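Local coordinates for protein dihydrodipicolinate synthase (Agrobacterium tumefaciens, PDB 3B4U) that probably catalyses the condensation of pyruvate with aspartate semialdehyde that opens the lysine branch of amino-acid biosynthesis, at residues Lys251-His256 against Gly283-Leu288; Ala10-Phe15 against Val213-Thr218; Leu242-Thr247 against Pro275-Gln280; Ala30-Ser35 against His256-Thr261; Gly167-Ser172 against Gly208-Val213. All blocks are in the same frame, centred on the assembly; numbering follows the deposited sequence.

Along the chain the segments run 10-15, 30-35, 167-172, 208-213, 213-218, 242-247, 251-256, 256-261, 275-280, 283-288, so contacts 2, 4 and 5 join early or middle barrel elements to later ones, whereas contacts 1 and 3 stay within the C-terminal helices and the connection leading into them. Helix 246-258 serves contacts 1, 3 and 4, and contacts 1 and 3 also share helix 275-289. Centres of contacts 2 and 4 lie about 8 Å apart, while those of contacts 3 and 5 are about 22 Å apart. Contact 5, in the barrel interior, connects to the others through contact 2, with which it shares Val213; contacts 1 to 4 link the C-terminal helices to the barrel's first helix and closing strands.

Contact 1: Lys251-His256 against Gly283-Leu288; sequences KVLVSH and GAFDAL
Leu253 and Phe285 face each other with CA atoms 7.9 Å apart, where the axes of segments 251-256 and 283-288 pass at 11.3 Å with a signed crossing angle of -59°. At that separation backbones do not touch, and side chains bridge the gap. Leu253 supplies its CD2 methyl, which reaches Phe285 CB at 3.6 Å, while its CD1 lies 4.1 Å from Phe285 CD1; the two methyls thus meet CB and the CD1 side of the ring obliquely. One turn on, His256 directs its ring toward helix 275-289, with CG anti to the backbone N (chi1 -175°). The imidazole and phenyl planes are almost perpendicular, with His256 CD2 3.7 Å from Phe285 CD2, but the pair is oblique and fits neither a stack nor an edge-to-face geometry. The polar end is sharply defined. His256 NE2 donates to Asp286 OD1 over 2.8 Å, at 177° about the hydrogen and within the ring plane. OD1 is met on its syn side, although the donor stands somewhat out of the carboxylate plane. This bond helps to fix the ring rotation, and the neighbouring carboxylate would probably favour a protonated imidazole. Leu253 also packs on Phe216 and Ile281, Phe285 meets the ring of Phe289, and helix 232-240 borders helix 275-289 through Ala284 and Leu288.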
# COMPACT_ATOMS: atom_id res chain seq x y z
N LYS B 251 17.31 4.71 12.73
CA LYS B 251 16.87 4.96 14.11
C LYS B 251 17.94 4.59 15.15
O LYS B 251 18.12 5.31 16.13
CB LYS B 251 15.55 4.26 14.36
CG LYS B 251 14.37 4.91 13.62
CD LYS B 251 13.04 4.17 13.88
CE LYS B 251 12.12 5.01 14.75
NZ LYS B 251 10.84 4.31 14.99
N VAL B 252 18.66 3.50 14.90
CA VAL B 252 19.78 3.14 15.78
C VAL B 252 20.79 4.30 15.86
O VAL B 252 21.28 4.62 16.92
CB VAL B 252 20.49 1.85 15.26
CG1 VAL B 252 21.86 1.65 15.89
CG2 VAL B 252 19.65 0.60 15.46
N LEU B 253 21.06 4.95 14.74
CA LEU B 253 22.02 6.04 14.74
C LEU B 253 21.47 7.34 15.30
O LEU B 253 22.22 8.12 15.88
CB LEU B 253 22.66 6.20 13.35
CG LEU B 253 23.59 5.01 13.02
CD1 LEU B 253 24.15 5.16 11.62
CD2 LEU B 253 24.76 4.90 14.02
N VAL B 254 20.16 7.57 15.22
CA VAL B 254 19.57 8.67 15.99
C VAL B 254 19.81 8.41 17.48
O VAL B 254 20.27 9.31 18.18
CB VAL B 254 18.07 8.86 15.70
CG1 VAL B 254 17.54 9.99 16.56
CG2 VAL B 254 17.89 9.17 14.21
N SER B 255 19.54 7.20 17.95
CA SER B 255 19.80 6.84 19.35
C SER B 255 21.28 7.04 19.69
O SER B 255 21.61 7.60 20.74
CB SER B 255 19.39 5.40 19.64
OG SER B 255 17.99 5.30 19.82
N HIS B 256 22.18 6.57 18.82
CA HIS B 256 23.61 6.62 19.10
C HIS B 256 24.12 8.03 19.21
O HIS B 256 24.91 8.35 20.10
CB HIS B 256 24.32 5.86 18.00
CG HIS B 256 25.80 5.73 18.19
ND1 HIS B 256 26.37 5.17 19.32
CD2 HIS B 256 26.82 6.01 17.35
CE1 HIS B 256 27.68 5.16 19.16
NE2 HIS B 256 27.98 5.65 17.97
N GLY B 283 29.62 0.90 15.26
CA GLY B 283 31.04 0.82 14.93
C GLY B 283 31.34 1.39 13.55
O GLY B 283 32.34 2.10 13.37
N ALA B 284 30.48 1.08 12.58
CA ALA B 284 30.63 1.62 11.23
C ALA B 284 30.55 3.15 11.24
O ALA B 284 31.33 3.84 10.57
CB ALA B 284 29.62 1.06 10.34
N PHE B 285 29.57 3.68 11.99
CA PHE B 285 29.44 5.11 12.15
C PHE B 285 30.68 5.70 12.81
O PHE B 285 31.21 6.70 12.33
CB PHE B 285 28.15 5.42 12.92
CG PHE B 285 27.98 6.87 13.24
CD1 PHE B 285 27.31 7.72 12.37
CD2 PHE B 285 28.51 7.39 14.38
CE1 PHE B 285 27.17 9.06 12.68
CE2 PHE B 285 28.39 8.73 14.68
CZ PHE B 285 27.72 9.57 13.83
N ASP B 286 31.10 5.12 13.92
CA ASP B 286 32.20 5.67 14.68
C ASP B 286 33.49 5.71 13.85
O ASP B 286 34.26 6.65 13.95
CB ASP B 286 32.46 4.87 15.94
CG ASP B 286 31.41 5.07 17.00
OD1 ASP B 286 30.56 5.99 16.89
OD2 ASP B 286 31.48 4.32 18.00
N ALA B 287 33.70 4.70 13.02
CA ALA B 287 34.92 4.61 12.20
C ALA B 287 34.98 5.76 11.19
O ALA B 287 36.06 6.16 10.77
CB ALA B 287 34.99 3.31 11.48
N LEU B 288 33.82 6.26 10.78
CA LEU B 288 33.73 7.33 9.80
C LEU B 288 33.62 8.73 10.41
O LEU B 288 34.16 9.68 9.83
CB LEU B 288 32.55 7.07 8.86
CG LEU B 288 32.80 5.93 7.87
CD1 LEU B 288 31.48 5.40 7.29
CD2 LEU B 288 33.75 6.36 6.76

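Contact 2: Ala10-Phe15 against Val213-Thr218; sequences ALTTPF and VANFLT
Asn215 has CG anti to its carbonyl carbon (chi1 -76°), which sends the amide across to the loop 10-15. Thr12 in turn sets OG1 between its own N and carbonyl carbon (chi1 45°), which puts the hydroxyl on the same amide oxygen that its backbone N-H already reaches. Asn215 ND2 donates to Ala10 O at 2.8 Å, nearly straight at 174°, with the acceptor in the amide plane, although ND2 itself stands above the Ala10 carbonyl plane. Asn215 OD1 accepts from Thr12 N at 3.1 Å. The hydroxyl Thr12 OG1 adds a longer bond to Asn215 OD1 at 3.3 Å. Both donors approach OD1 from one face of the amide plane. With His29 NE2 also bonded to OD1 and Gly212 O to ND2, both ends of this buried amide have several partners, which settles its orientation and satisfies its polarity. Leu11 CD1 passes 3.9 Å from Asn215 OD1. Strands 6-10 and 208-211 are the first and last of the TIM barrel, so the amide links the loops where the barrel closes, beside the backbone pairing of Ala10 with Ser211, with helix 23-35 flanking Leu11 and Thr12 and Val254 of helix 246-258 against Asn215.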
# COMPACT_ATOMS: atom_id res chain seq x y z
N ALA B 10 13.99 13.46 6.64
CA ALA B 10 12.97 12.43 6.47
C ALA B 10 12.74 11.92 7.89
O ALA B 10 13.33 10.95 8.34
CB ALA B 10 13.49 11.31 5.53
N LEU B 11 11.90 12.63 8.64
CA LEU B 11 11.94 12.56 10.10
C LEU B 11 11.53 11.17 10.58
O LEU B 11 10.50 10.64 10.21
CB LEU B 11 11.00 13.61 10.71
CG LEU B 11 11.34 13.99 12.13
CD1 LEU B 11 12.56 14.90 12.19
CD2 LEU B 11 10.12 14.61 12.82
N THR B 12 12.31 10.62 11.50
CA THR B 12 11.95 9.39 12.18
C THR B 12 10.80 9.65 13.17
O THR B 12 10.68 10.73 13.75
CB THR B 12 13.19 8.83 12.89
OG1 THR B 12 13.89 9.88 13.59
CG2 THR B 12 14.16 8.21 11.89
N THR B 13 10.01 8.60 13.38
CA THR B 13 8.84 8.65 14.24
C THR B 13 9.15 7.81 15.47
O THR B 13 9.37 6.60 15.32
CB THR B 13 7.60 8.10 13.54
OG1 THR B 13 7.35 8.87 12.35
CG2 THR B 13 6.37 8.18 14.44
N PRO B 14 9.17 8.40 16.68
CA PRO B 14 9.47 7.64 17.88
C PRO B 14 8.22 7.02 18.47
O PRO B 14 7.19 7.67 18.55
CB PRO B 14 10.06 8.70 18.83
CG PRO B 14 9.33 9.97 18.45
CD PRO B 14 8.99 9.83 16.96
N PHE B 15 8.34 5.78 18.92
CA PHE B 15 7.25 5.05 19.56
C PHE B 15 7.58 4.71 21.01
O PHE B 15 8.68 4.30 21.33
CB PHE B 15 6.94 3.75 18.82
CG PHE B 15 6.68 3.96 17.37
CD1 PHE B 15 5.51 4.58 16.94
CD2 PHE B 15 7.62 3.57 16.42
CE1 PHE B 15 5.28 4.82 15.57
CE2 PHE B 15 7.39 3.79 15.09
CZ PHE B 15 6.23 4.42 14.67
N VAL B 213 19.53 10.18 6.53
CA VAL B 213 20.77 10.40 7.25
C VAL B 213 20.77 11.73 7.96
O VAL B 213 21.42 11.86 9.00
CB VAL B 213 22.00 10.21 6.29
CG1 VAL B 213 23.28 10.67 6.94
CG2 VAL B 213 22.07 8.75 5.81
N ALA B 214 20.03 12.71 7.45
CA ALA B 214 19.93 14.01 8.09
C ALA B 214 19.24 13.97 9.46
O ALA B 214 19.30 14.96 10.17
CB ALA B 214 19.20 15.02 7.18
N ASN B 215 18.65 12.84 9.84
CA ASN B 215 18.17 12.69 11.22
C ASN B 215 19.32 12.65 12.24
O ASN B 215 19.08 12.92 13.41
CB ASN B 215 17.37 11.41 11.39
CG ASN B 215 15.98 11.49 10.81
OD1 ASN B 215 15.08 12.07 11.44
ND2 ASN B 215 15.79 10.89 9.66
N PHE B 216 20.54 12.33 11.81
CA PHE B 216 21.65 12.17 12.74
C PHE B 216 22.96 12.75 12.29
O PHE B 216 23.88 12.77 13.10
CB PHE B 216 21.78 10.70 13.20
CG PHE B 216 22.10 9.76 12.09
CD1 PHE B 216 23.42 9.52 11.71
CD2 PHE B 216 21.11 9.09 11.41
CE1 PHE B 216 23.72 8.70 10.67
CE2 PHE B 216 21.42 8.26 10.36
CZ PHE B 216 22.74 8.06 9.99
N LEU B 217 23.07 13.22 11.05
CA LEU B 217 24.26 13.91 10.52
C LEU B 217 23.77 15.13 9.74
O LEU B 217 24.01 15.28 8.54
CB LEU B 217 25.14 13.00 9.67
CG LEU B 217 25.97 11.96 10.43
CD1 LEU B 217 26.50 10.90 9.44
CD2 LEU B 217 27.12 12.62 11.19
N THR B 218 23.01 15.98 10.41
CA THR B 218 22.32 17.07 9.70
C THR B 218 23.27 18.01 8.97
O THR B 218 23.07 18.29 7.78
CB THR B 218 21.43 17.86 10.65
OG1 THR B 218 20.57 16.97 11.38
CG2 THR B 218 20.60 18.83 9.84

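Contact 3: Leu242-Thr247 against Pro275-Gln280; sequences LKFPVT and PEDRRQ
Phe244 touches Asp277 and Gln280 with the far end of its ring, and these two residues, one turn apart, make up the helical side of the contact. Phe244 CE1 lies 3.9 Å from Asp277 CG and equally close to Asp277 CB, an oblique approach to the carboxylate, whose plane is turned 59° from that of the ring. Phe244 CZ is 4.0 Å from Gln280 CB. An approach of the amide oxygen Gln280 OE1 to the ring edge is doubtful, since Gln280 was modelled in two conformers. Beside these partners, Lys243 CB sits directly over the centre of one ring face, 3.7 Å above the plane, and Ala249 of helix 246-258 also touches the phenyl group. The ring reaches across because Phe244 CG is anti to its carbonyl carbon (chi1 -46°). Further out, Ser274 OG bonds the N-H of Asp277 at the start of helix 275-289, and Arg278, pointing away from Phe244, pairs with Glu282. The contact therefore joins the connection before helix 246-258 to the first turns of helix 275-289, at the surface of the C-terminal helical region. Chemically, the aromatic rim meets both methylene and carboxylate atoms without a hydrogen bond or stack; a C-H edge near Asp277 OD1 is consistent with a weak electrostatic preference. Lying near a helix start, the Asp277 carboxylate would probably be stabilised in its ionised form.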
# COMPACT_ATOMS: atom_id res chain seq x y z
N LEU B 242 24.09 -1.14 4.32
CA LEU B 242 23.24 -1.98 3.44
C LEU B 242 22.97 -3.35 4.02
O LEU B 242 22.03 -4.01 3.59
CB LEU B 242 23.88 -2.19 2.06
CG LEU B 242 23.92 -0.96 1.17
CD1 LEU B 242 24.81 -1.22 -0.00
CD2 LEU B 242 22.52 -0.56 0.71
N LYS B 243 23.84 -3.80 4.92
CA LYS B 243 23.71 -5.06 5.58
C LYS B 243 22.43 -5.11 6.43
O LYS B 243 22.04 -6.20 6.80
CB LYS B 243 24.93 -5.32 6.51
CG LYS B 243 26.25 -5.69 5.83
CD LYS B 243 27.30 -6.03 6.88
CE LYS B 243 28.59 -6.55 6.27
NZ LYS B 243 29.19 -5.59 5.31
N PHE B 244 21.79 -3.96 6.74
CA PHE B 244 20.72 -3.86 7.76
C PHE B 244 19.48 -3.19 7.16
O PHE B 244 19.60 -2.36 6.26
CB PHE B 244 21.26 -3.08 8.98
CG PHE B 244 22.63 -3.51 9.43
CD1 PHE B 244 22.81 -4.68 10.17
CD2 PHE B 244 23.75 -2.75 9.13
CE1 PHE B 244 24.09 -5.08 10.57
CE2 PHE B 244 25.03 -3.15 9.53
CZ PHE B 244 25.19 -4.31 10.25
N PRO B 245 18.25 -3.53 7.64
CA PRO B 245 17.06 -2.78 7.19
C PRO B 245 17.23 -1.28 7.39
O PRO B 245 17.70 -0.85 8.43
CB PRO B 245 15.92 -3.36 8.05
CG PRO B 245 16.32 -4.77 8.19
CD PRO B 245 17.82 -4.63 8.52
N VAL B 246 16.88 -0.50 6.38
CA VAL B 246 17.34 0.89 6.32
C VAL B 246 16.76 1.75 7.44
O VAL B 246 17.50 2.45 8.14
CB VAL B 246 17.06 1.54 4.92
CG1 VAL B 246 17.61 2.94 4.85
CG2 VAL B 246 17.60 0.72 3.76
N THR B 247 15.44 1.74 7.60
CA THR B 247 14.83 2.62 8.56
C THR B 247 15.18 2.25 10.00
O THR B 247 15.57 3.12 10.79
CB THR B 247 13.32 2.72 8.28
OG1 THR B 247 13.14 3.30 6.96
CG2 THR B 247 12.62 3.59 9.33
N PRO B 275 20.98 -6.38 19.42
CA PRO B 275 22.11 -5.75 20.10
C PRO B 275 23.43 -5.92 19.35
O PRO B 275 24.18 -4.96 19.17
CB PRO B 275 22.13 -6.48 21.46
CG PRO B 275 20.69 -6.81 21.65
CD PRO B 275 20.21 -7.24 20.34
N GLU B 276 23.71 -7.14 18.90
CA GLU B 276 24.94 -7.38 18.17
C GLU B 276 24.98 -6.52 16.89
O GLU B 276 26.01 -5.91 16.58
CB GLU B 276 25.04 -8.87 17.84
CG GLU B 276 26.23 -9.23 17.01
CD GLU B 276 26.31 -10.70 16.67
OE1 GLU B 276 25.25 -11.33 16.48
OE2 GLU B 276 27.45 -11.22 16.54
N ASP B 277 23.87 -6.45 16.17
CA ASP B 277 23.86 -5.69 14.92
C ASP B 277 23.92 -4.19 15.18
O ASP B 277 24.52 -3.43 14.43
CB ASP B 277 22.61 -6.00 14.11
CG ASP B 277 22.67 -7.34 13.43
OD1 ASP B 277 23.76 -7.94 13.38
OD2 ASP B 277 21.62 -7.74 12.88
N ARG B 278 23.32 -3.74 16.27
CA ARG B 278 23.44 -2.35 16.68
C ARG B 278 24.90 -1.99 16.93
O ARG B 278 25.35 -0.92 16.55
CB ARG B 278 22.60 -2.04 17.92
CG ARG B 278 22.95 -0.71 18.59
CD ARG B 278 21.83 -0.08 19.38
NE ARG B 278 22.28 1.17 20.03
CZ ARG B 278 21.49 2.13 20.51
NH1 ARG B 278 22.05 3.22 21.08
NH2 ARG B 278 20.17 2.04 20.43
N ARG B 279 25.64 -2.87 17.58
CA ARG B 279 27.04 -2.59 17.82
C ARG B 279 27.80 -2.49 16.50
O ARG B 279 28.71 -1.65 16.36
CB ARG B 279 27.64 -3.64 18.74
CG ARG B 279 27.09 -3.56 20.18
CD ARG B 279 27.60 -2.36 20.99
NE ARG B 279 29.07 -2.33 21.07
CZ ARG B 279 29.79 -1.46 21.78
NH1 ARG B 279 29.21 -0.52 22.52
NH2 ARG B 279 31.12 -1.54 21.76
N GLN B 280 27.44 -3.29 15.51
CA GLN B 280 28.10 -3.21 14.20
C GLN B 280 27.78 -1.87 13.52
O GLN B 280 28.67 -1.22 12.93
CB GLN B 280 27.67 -4.38 13.33
CG GLN B 280 28.07 -5.75 13.85
CD GLN B 280 27.58 -6.88 12.96
OE1 GLN B 280 27.79 -6.84 11.74
NE2 GLN B 280 26.96 -7.89 13.57

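Contact 4: Ala30-Ser35 against His256-Thr261; sequences ARRCLS and HTTGET
Arg32 carries the close-packed part of the contact, meeting Thr258 with one guanidinium face and Glu260 with the end of the group. Thr258 CG2 lies over the centre of the guanidinium, 3.4 Å from Arg32 CZ. At the rim, Arg32 NH1 donates to Glu260 OE2 over 2.8 Å in a nearly straight line (178°). A second bond runs from Arg32 NH2 to Glu260 OE1 at 3.0 Å, giving an end-on salt bridge, one nitrogen to each oxygen. Planarity is one-sided: the acceptors lie near the guanidinium plane, but the carboxylate is turned by 49°, so both nitrogens approach from above its plane. Extended through chi2, the Arg32 chain bends at chi3 (56°) to deliver the group. Second partners steady the pair: His29 ND1 for NH2 and Trp263 NE1 for OE1.

The other side is looser. Gly259 and Thr261 are exposed, as is Arg31 on the opposing helix, and the nearest CA atoms, of Arg32 and Thr258, are 10.0 Å apart. Thr258 OG1 is taken up elsewhere, bonding Val254 O one turn back and accepting from Glu260 N at 3.1 Å. That last bond defines an ST turn, and Gly259 with its positive phi leaves the helix there; the turn carries the C-terminal end of helix 246-258 into the loop that offers Glu260 to helix 23-35 on the outside of the TIM barrel.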
# COMPACT_ATOMS: atom_id res chain seq x y z
N ALA B 30 12.37 17.01 15.76
CA ALA B 30 12.19 17.95 14.65
C ALA B 30 12.90 19.27 14.93
O ALA B 30 13.59 19.81 14.07
CB ALA B 30 10.71 18.18 14.40
N ARG B 31 12.73 19.81 16.13
CA ARG B 31 13.37 21.07 16.48
C ARG B 31 14.88 20.96 16.40
O ARG B 31 15.56 21.88 15.95
CB ARG B 31 12.99 21.50 17.88
CG ARG B 31 11.56 21.98 18.00
CD ARG B 31 11.34 23.35 17.41
NE ARG B 31 10.02 23.91 17.76
CZ ARG B 31 9.48 24.99 17.20
NH1 ARG B 31 8.29 25.38 17.59
NH2 ARG B 31 10.10 25.69 16.25
N ARG B 32 15.43 19.83 16.84
CA ARG B 32 16.88 19.59 16.77
C ARG B 32 17.33 19.57 15.31
O ARG B 32 18.33 20.20 14.95
CB ARG B 32 17.22 18.29 17.49
CG ARG B 32 18.65 17.83 17.26
CD ARG B 32 19.06 16.68 18.19
NE ARG B 32 18.14 15.56 18.05
CZ ARG B 32 17.60 14.87 19.04
NH1 ARG B 32 17.95 15.11 20.29
NH2 ARG B 32 16.72 13.93 18.78
N CYS B 33 16.63 18.84 14.45
CA CYS B 33 17.01 18.77 13.05
C CYS B 33 16.93 20.13 12.36
O CYS B 33 17.83 20.50 11.57
CB CYS B 33 16.11 17.75 12.34
SG CYS B 33 16.44 16.03 12.77
N LEU B 34 15.88 20.89 12.66
CA LEU B 34 15.77 22.25 12.14
C LEU B 34 16.90 23.13 12.64
O LEU B 34 17.58 23.79 11.85
CB LEU B 34 14.39 22.81 12.50
CG LEU B 34 13.19 22.16 11.81
CD1 LEU B 34 11.90 22.54 12.51
CD2 LEU B 34 13.10 22.50 10.33
N SER B 35 17.22 23.05 13.92
CA SER B 35 18.31 23.85 14.48
C SER B 35 19.67 23.50 13.89
O SER B 35 20.54 24.37 13.76
CB SER B 35 18.35 23.63 16.01
OG SER B 35 19.46 24.30 16.62
N HIS B 256 22.18 6.57 18.82
CA HIS B 256 23.61 6.62 19.10
C HIS B 256 24.12 8.03 19.21
O HIS B 256 24.91 8.35 20.10
CB HIS B 256 24.32 5.86 18.00
CG HIS B 256 25.80 5.73 18.19
ND1 HIS B 256 26.37 5.17 19.32
CD2 HIS B 256 26.82 6.01 17.35
CE1 HIS B 256 27.68 5.16 19.16
NE2 HIS B 256 27.98 5.65 17.97
N THR B 257 23.68 8.91 18.31
CA THR B 257 24.19 10.27 18.31
C THR B 257 23.58 11.17 19.37
O THR B 257 24.18 12.15 19.77
CB THR B 257 24.05 10.94 16.92
OG1 THR B 257 22.65 11.00 16.56
CG2 THR B 257 24.84 10.18 15.85
N THR B 258 22.37 10.86 19.82
CA THR B 258 21.64 11.71 20.77
C THR B 258 21.64 11.20 22.20
O THR B 258 21.30 11.95 23.11
CB THR B 258 20.17 11.89 20.35
OG1 THR B 258 19.51 10.63 20.43
CG2 THR B 258 20.06 12.46 18.94
N GLY B 259 21.90 9.91 22.38
CA GLY B 259 21.71 9.22 23.66
C GLY B 259 20.27 8.91 24.02
O GLY B 259 20.01 8.43 25.12
N GLU B 260 19.34 9.18 23.11
CA GLU B 260 17.92 8.93 23.35
C GLU B 260 17.59 7.49 23.02
O GLU B 260 17.68 7.07 21.86
CB GLU B 260 17.06 9.91 22.55
CG GLU B 260 17.25 11.36 22.99
CD GLU B 260 16.68 12.39 22.08
OE1 GLU B 260 16.05 12.05 21.07
OE2 GLU B 260 16.84 13.58 22.41
N THR B 261 17.19 6.71 24.01
CA THR B 261 16.90 5.30 23.82
C THR B 261 15.59 5.05 23.06
O THR B 261 15.42 3.95 22.53
CB THR B 261 16.84 4.56 25.18
OG1 THR B 261 15.83 5.18 25.97
CG2 THR B 261 18.17 4.63 25.91

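Contact 5: Gly167-Ser172 against Gly208-Val213; sequences GVKDSS and GAISGV
The Ile210 carbonyl is the flat group that Lys169 meets, and NZ comes to it from one face: Lys169 NZ bonds Ile210 O at 3.1 Å from 45° above the carbonyl plane and not along a lone pair. Both residues belong to strands of the TIM barrel, 165-170 and 208-211, with strand 189-192 between them, its Leu191 touching both side chains. Lys169 thus spans part of the barrel interior, and its place on the sixth strand matches the Schiff-base lysine of this aldolase family, a role it probably has here too. The chain leaves its strand with CG anti to the backbone N and bends at chi2 (62°), then runs straight to NZ. Its methylenes slant past Ile210, with Lys169 CE 4.0 Å from Ile210 CB. Lys169 NZ also packs against Ala209 CA at 3.6 Å. A second flat group, the Asp170 carboxylate, takes no part in the meeting with 208-213 and is bonded within its own segment: Ser172 OG meets Asp170 OD1 on the syn side at 2.7 Å, whereas Ser172 N reaches the same OD1 from above the plane at 3.0 Å, closing an Asx turn. Asn140 ND2 bonds OD1 and Thr178 OG1 bonds OD2, which would help hold the strand end next to Lys169. Beside the carbonyl, Lys169 NZ lies 2.9 Å from Ile210 N, but both atoms are donors, and that short approach is not a hydrogen bond.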
# COMPACT_ATOMS: atom_id res chain seq x y z
N GLY B 167 7.79 19.39 -7.95
CA GLY B 167 9.06 18.74 -7.77
C GLY B 167 8.90 17.24 -7.77
O GLY B 167 7.81 16.69 -7.90
N VAL B 168 10.07 16.61 -7.67
CA VAL B 168 10.20 15.17 -7.68
C VAL B 168 11.19 14.79 -6.59
O VAL B 168 12.30 15.33 -6.57
CB VAL B 168 10.74 14.65 -9.03
CG1 VAL B 168 10.83 13.09 -9.01
CG2 VAL B 168 9.87 15.08 -10.20
N LYS B 169 10.83 13.84 -5.74
CA LYS B 169 11.82 13.21 -4.87
C LYS B 169 12.25 11.93 -5.56
O LYS B 169 11.50 10.95 -5.63
CB LYS B 169 11.24 12.92 -3.48
CG LYS B 169 12.21 12.18 -2.57
CD LYS B 169 13.49 12.95 -2.29
CE LYS B 169 14.46 12.17 -1.43
NZ LYS B 169 15.67 13.02 -1.15
N ASP B 170 13.46 11.97 -6.14
CA ASP B 170 13.96 10.86 -6.89
C ASP B 170 14.87 10.04 -6.01
O ASP B 170 16.03 10.39 -5.81
CB ASP B 170 14.71 11.35 -8.13
CG ASP B 170 15.27 10.22 -8.95
OD1 ASP B 170 14.89 9.06 -8.70
OD2 ASP B 170 16.08 10.51 -9.85
N SER B 171 14.32 8.95 -5.52
CA SER B 171 15.04 7.99 -4.68
C SER B 171 15.31 6.72 -5.49
O SER B 171 15.46 5.66 -4.92
CB SER B 171 14.25 7.71 -3.41
OG SER B 171 14.23 8.90 -2.67
N SER B 172 15.40 6.83 -6.79
CA SER B 172 15.69 5.66 -7.62
C SER B 172 17.12 5.14 -7.51
O SER B 172 17.37 3.98 -7.81
CB SER B 172 15.45 5.96 -9.09
OG SER B 172 16.33 6.93 -9.58
N GLY B 208 17.91 19.91 -3.55
CA GLY B 208 18.18 19.39 -2.24
C GLY B 208 17.74 17.95 -2.04
O GLY B 208 17.91 17.11 -2.91
N ALA B 209 17.23 17.65 -0.83
CA ALA B 209 16.96 16.28 -0.42
C ALA B 209 15.97 16.24 0.72
O ALA B 209 15.91 17.17 1.54
CB ALA B 209 18.28 15.58 0.03
N ILE B 210 15.25 15.13 0.76
CA ILE B 210 14.49 14.70 1.92
C ILE B 210 15.25 13.47 2.44
O ILE B 210 15.19 12.41 1.85
CB ILE B 210 13.03 14.36 1.57
CG1 ILE B 210 12.30 15.61 1.01
CG2 ILE B 210 12.31 13.80 2.79
CD1 ILE B 210 10.96 15.32 0.40
N SER B 211 16.02 13.67 3.49
CA SER B 211 17.13 12.77 3.83
C SER B 211 16.94 12.02 5.13
O SER B 211 16.73 12.64 6.17
CB SER B 211 18.40 13.60 3.92
OG SER B 211 19.46 12.86 4.54
N GLY B 212 17.12 10.70 5.10
CA GLY B 212 17.12 9.90 6.31
C GLY B 212 18.37 10.10 7.17
O GLY B 212 18.29 10.19 8.38
N VAL B 213 19.53 10.18 6.53
CA VAL B 213 20.77 10.40 7.25
C VAL B 213 20.77 11.73 7.96
O VAL B 213 21.42 11.86 9.00
CB VAL B 213 22.00 10.21 6.29
CG1 VAL B 213 23.28 10.67 6.94
CG2 VAL B 213 22.07 8.75 5.81